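Local coordinates for protein VlsE1 (Borreliella burgdorferi, PDB 1L8W) that is a variable surface lipoprotein of the Lyme disease spirochaete, whose antigenic switching probably helps the bacterium evade the host immune response, at residues N246-A251 against I276-M281. Sequence-based numbering, arbitrary orientation.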
ATOM      1  N   ASN A 246     -14.001  -3.450   2.619  1.00 26.23           N
ATOM      2  CA  ASN A 246     -12.975  -2.452   2.344  1.00 24.85           C
ATOM      3  C   ASN A 246     -11.617  -3.151   2.275  1.00 23.66           C
ATOM      4  O   ASN A 246     -11.432  -4.212   2.866  1.00 25.28           O
ATOM      5  CB  ASN A 246     -12.992  -1.357   3.423  1.00 26.20           C
ATOM      6  CG  ASN A 246     -12.651  -1.888   4.809  1.00 28.37           C
ATOM      7  OD1 ASN A 246     -11.502  -2.233   5.090  1.00 27.21           O
ATOM      8  ND2 ASN A 246     -13.650  -1.953   5.682  1.00 27.16           N
ATOM      9  N   PRO A 247     -10.646  -2.575   1.545  1.00 22.70           N
ATOM     10  CA  PRO A 247      -9.337  -3.234   1.456  1.00 20.53           C
ATOM     11  C   PRO A 247      -8.592  -3.501   2.782  1.00 20.67           C
ATOM     12  O   PRO A 247      -7.810  -4.459   2.873  1.00 18.69           O
ATOM     13  CB  PRO A 247      -8.558  -2.340   0.479  1.00 18.50           C
ATOM     14  CG  PRO A 247      -9.230  -1.020   0.567  1.00 19.24           C
ATOM     15  CD  PRO A 247     -10.687  -1.349   0.727  1.00 21.36           C
ATOM     16  N   ILE A 248      -8.835  -2.676   3.802  1.00 19.07           N
ATOM     17  CA  ILE A 248      -8.197  -2.871   5.107  1.00 20.40           C
ATOM     18  C   ILE A 248      -8.733  -4.146   5.772  1.00 20.09           C
ATOM     19  O   ILE A 248      -7.965  -4.969   6.272  1.00 24.26           O
ATOM     20  CB  ILE A 248      -8.429  -1.646   6.041  1.00 21.91           C
ATOM     21  CG1 ILE A 248      -7.650  -0.437   5.509  1.00 19.88           C
ATOM     22  CG2 ILE A 248      -7.998  -1.965   7.475  1.00 16.84           C
ATOM     23  CD1 ILE A 248      -7.823   0.815   6.335  1.00 18.28           C
ATOM     24  N   ALA A 249     -10.048  -4.323   5.751  1.00 19.27           N
ATOM     25  CA  ALA A 249     -10.667  -5.504   6.339  1.00 19.03           C
ATOM     26  C   ALA A 249     -10.270  -6.770   5.581  1.00 19.74           C
ATOM     27  O   ALA A 249     -10.139  -7.854   6.170  1.00 20.85           O
ATOM     28  CB  ALA A 249     -12.179  -5.351   6.328  1.00 18.74           C
ATOM     29  N   ALA A 250     -10.087  -6.631   4.271  1.00 18.61           N
ATOM     30  CA  ALA A 250      -9.713  -7.764   3.428  1.00 17.11           C
ATOM     31  C   ALA A 250      -8.256  -8.141   3.639  1.00 15.26           C
ATOM     32  O   ALA A 250      -7.929  -9.327   3.698  1.00 18.22           O
ATOM     33  CB  ALA A 250      -9.974  -7.438   1.938  1.00 12.96           C
ATOM     34  N   ALA A 251      -7.388  -7.138   3.755  1.00 12.23           N
ATOM     35  CA  ALA A 251      -5.952  -7.367   3.961  1.00 12.81           C
ATOM     36  C   ALA A 251      -5.641  -8.070   5.295  1.00 14.77           C
ATOM     37  O   ALA A 251      -4.830  -8.990   5.337  1.00 16.57           O
ATOM     38  CB  ALA A 251      -5.189  -6.040   3.872  1.00 10.47           C
ATOM     39  N   ILE A 276      -4.276  -6.116  -1.679  1.00 17.42           N
ATOM     40  CA  ILE A 276      -3.041  -6.782  -2.026  1.00 16.51           C
ATOM     41  C   ILE A 276      -1.819  -5.992  -1.567  1.00 16.27           C
ATOM     42  O   ILE A 276      -0.942  -6.544  -0.905  1.00 17.36           O
ATOM     43  CB  ILE A 276      -2.979  -7.029  -3.559  1.00 15.63           C
ATOM     44  CG1 ILE A 276      -3.990  -8.126  -3.932  1.00 17.46           C
ATOM     45  CG2 ILE A 276      -1.576  -7.400  -3.985  1.00 14.50           C
ATOM     46  CD1 ILE A 276      -4.018  -8.516  -5.405  1.00 13.12           C
ATOM     47  N   ALA A 277      -1.767  -4.705  -1.893  1.00 16.14           N
ATOM     48  CA  ALA A 277      -0.616  -3.886  -1.503  1.00 17.19           C
ATOM     49  C   ALA A 277      -0.487  -3.754   0.012  1.00 18.17           C
ATOM     50  O   ALA A 277       0.624  -3.797   0.545  1.00 17.30           O
ATOM     51  CB  ALA A 277      -0.699  -2.503  -2.145  1.00 18.57           C
ATOM     52  N   LEU A 278      -1.615  -3.598   0.699  1.00 14.70           N
ATOM     53  CA  LEU A 278      -1.601  -3.479   2.154  1.00 16.55           C
ATOM     54  C   LEU A 278      -1.119  -4.771   2.804  1.00 18.45           C
ATOM     55  O   LEU A 278      -0.331  -4.740   3.750  1.00 20.48           O
ATOM     56  CB  LEU A 278      -2.994  -3.146   2.684  1.00 13.69           C
ATOM     57  CG  LEU A 278      -3.401  -1.672   2.694  1.00 17.24           C
ATOM     58  CD1 LEU A 278      -4.895  -1.558   2.909  1.00 14.22           C
ATOM     59  CD2 LEU A 278      -2.632  -0.929   3.785  1.00 12.18           C
ATOM     60  N   ARG A 279      -1.590  -5.904   2.288  1.00 16.09           N
ATOM     61  CA  ARG A 279      -1.218  -7.201   2.828  1.00 16.13           C
ATOM     62  C   ARG A 279       0.271  -7.449   2.626  1.00 17.93           C
ATOM     63  O   ARG A 279       0.961  -7.903   3.538  1.00 14.44           O
ATOM     64  CB  ARG A 279      -2.031  -8.293   2.144  1.00 15.36           C
ATOM     65  CG  ARG A 279      -1.695  -9.696   2.578  1.00 13.97           C
ATOM     66  CD  ARG A 279      -2.806 -10.243   3.425  1.00 20.36           C
ATOM     67  NE  ARG A 279      -2.920 -11.679   3.298  1.00 17.24           N
ATOM     68  CZ  ARG A 279      -3.762 -12.423   4.004  1.00 19.41           C
ATOM     69  NH1 ARG A 279      -4.560 -11.859   4.904  1.00 18.82           N
ATOM     70  NH2 ARG A 279      -3.823 -13.726   3.789  1.00 17.02           N
ATOM     71  N   GLY A 280       0.754  -7.139   1.424  1.00 19.08           N
ATOM     72  CA  GLY A 280       2.160  -7.313   1.115  1.00 18.32           C
ATOM     73  C   GLY A 280       3.097  -6.439   1.940  1.00 19.90           C
ATOM     74  O   GLY A 280       4.223  -6.843   2.225  1.00 21.14           O
HETATM   75  N   MSE A 281       2.647  -5.248   2.329  1.00 19.92           N
HETATM   76  CA  MSE A 281       3.480  -4.347   3.121  1.00 20.54           C
HETATM   77  C   MSE A 281       3.421  -4.638   4.620  1.00 19.39           C
HETATM   78  O   MSE A 281       4.391  -4.390   5.341  1.00 18.46           O
HETATM   79  CB  MSE A 281       3.054  -2.884   2.929  1.00 20.81           C
HETATM   80  CG  MSE A 281       3.165  -2.318   1.535  1.00 27.62           C
HETATM   81 SE   MSE A 281       2.611  -0.431   1.507  1.00 35.37          SE
HETATM   82  CE  MSE A 281       4.320   0.394   1.504  1.00 35.08           C
TER
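Ala251 meets helix 269-281 on two fronts, its methyl against Leu278 and its carbonyl against Arg279. The methyl CB lies 3.8 Å from Leu278 CB, and so small a side chain lets the backbones close in until Ala251 CA and Arg279 CA are 4.9 Å apart. Arg279 reaches the last turn of the short helix: CG stands anti to the backbone N (chi1 178°), and a bend at chi2 brings the guanidinium round to the Ala251 carbonyl. Arg279 NH1 donates to Ala251 O over 2.9 Å in a nearly straight bond (169°). The oxygen lies in the guanidinium plane, at its edge, whereas NH1 sits above the carbonyl plane. A long, multidentate donor suits this buried place, since NH2 also makes a weak bond to Lys286 O. Leu278 reaches on past Ala251, its CD1 4.0 Å from Ile248 CG1 and 4.1 Å from Pro247 O. The CB of Ile248 points away from helix 269-281, and its side chain also touches Val156 and Ala160 of helix 153-170. Behind this layer, Asn246 N-caps the short helix, its OD1 accepting from Ala249 N at 2.6 Å, while Pro247, which has no N-H to satisfy, fits the first turn. The axes of segments 247-251 and 276-281 approach to 8.6 Å and cross at -46°, a buried helix-helix packing that joins the short helix 247-252 to the largely helical body of this Borrelia lipoprotein.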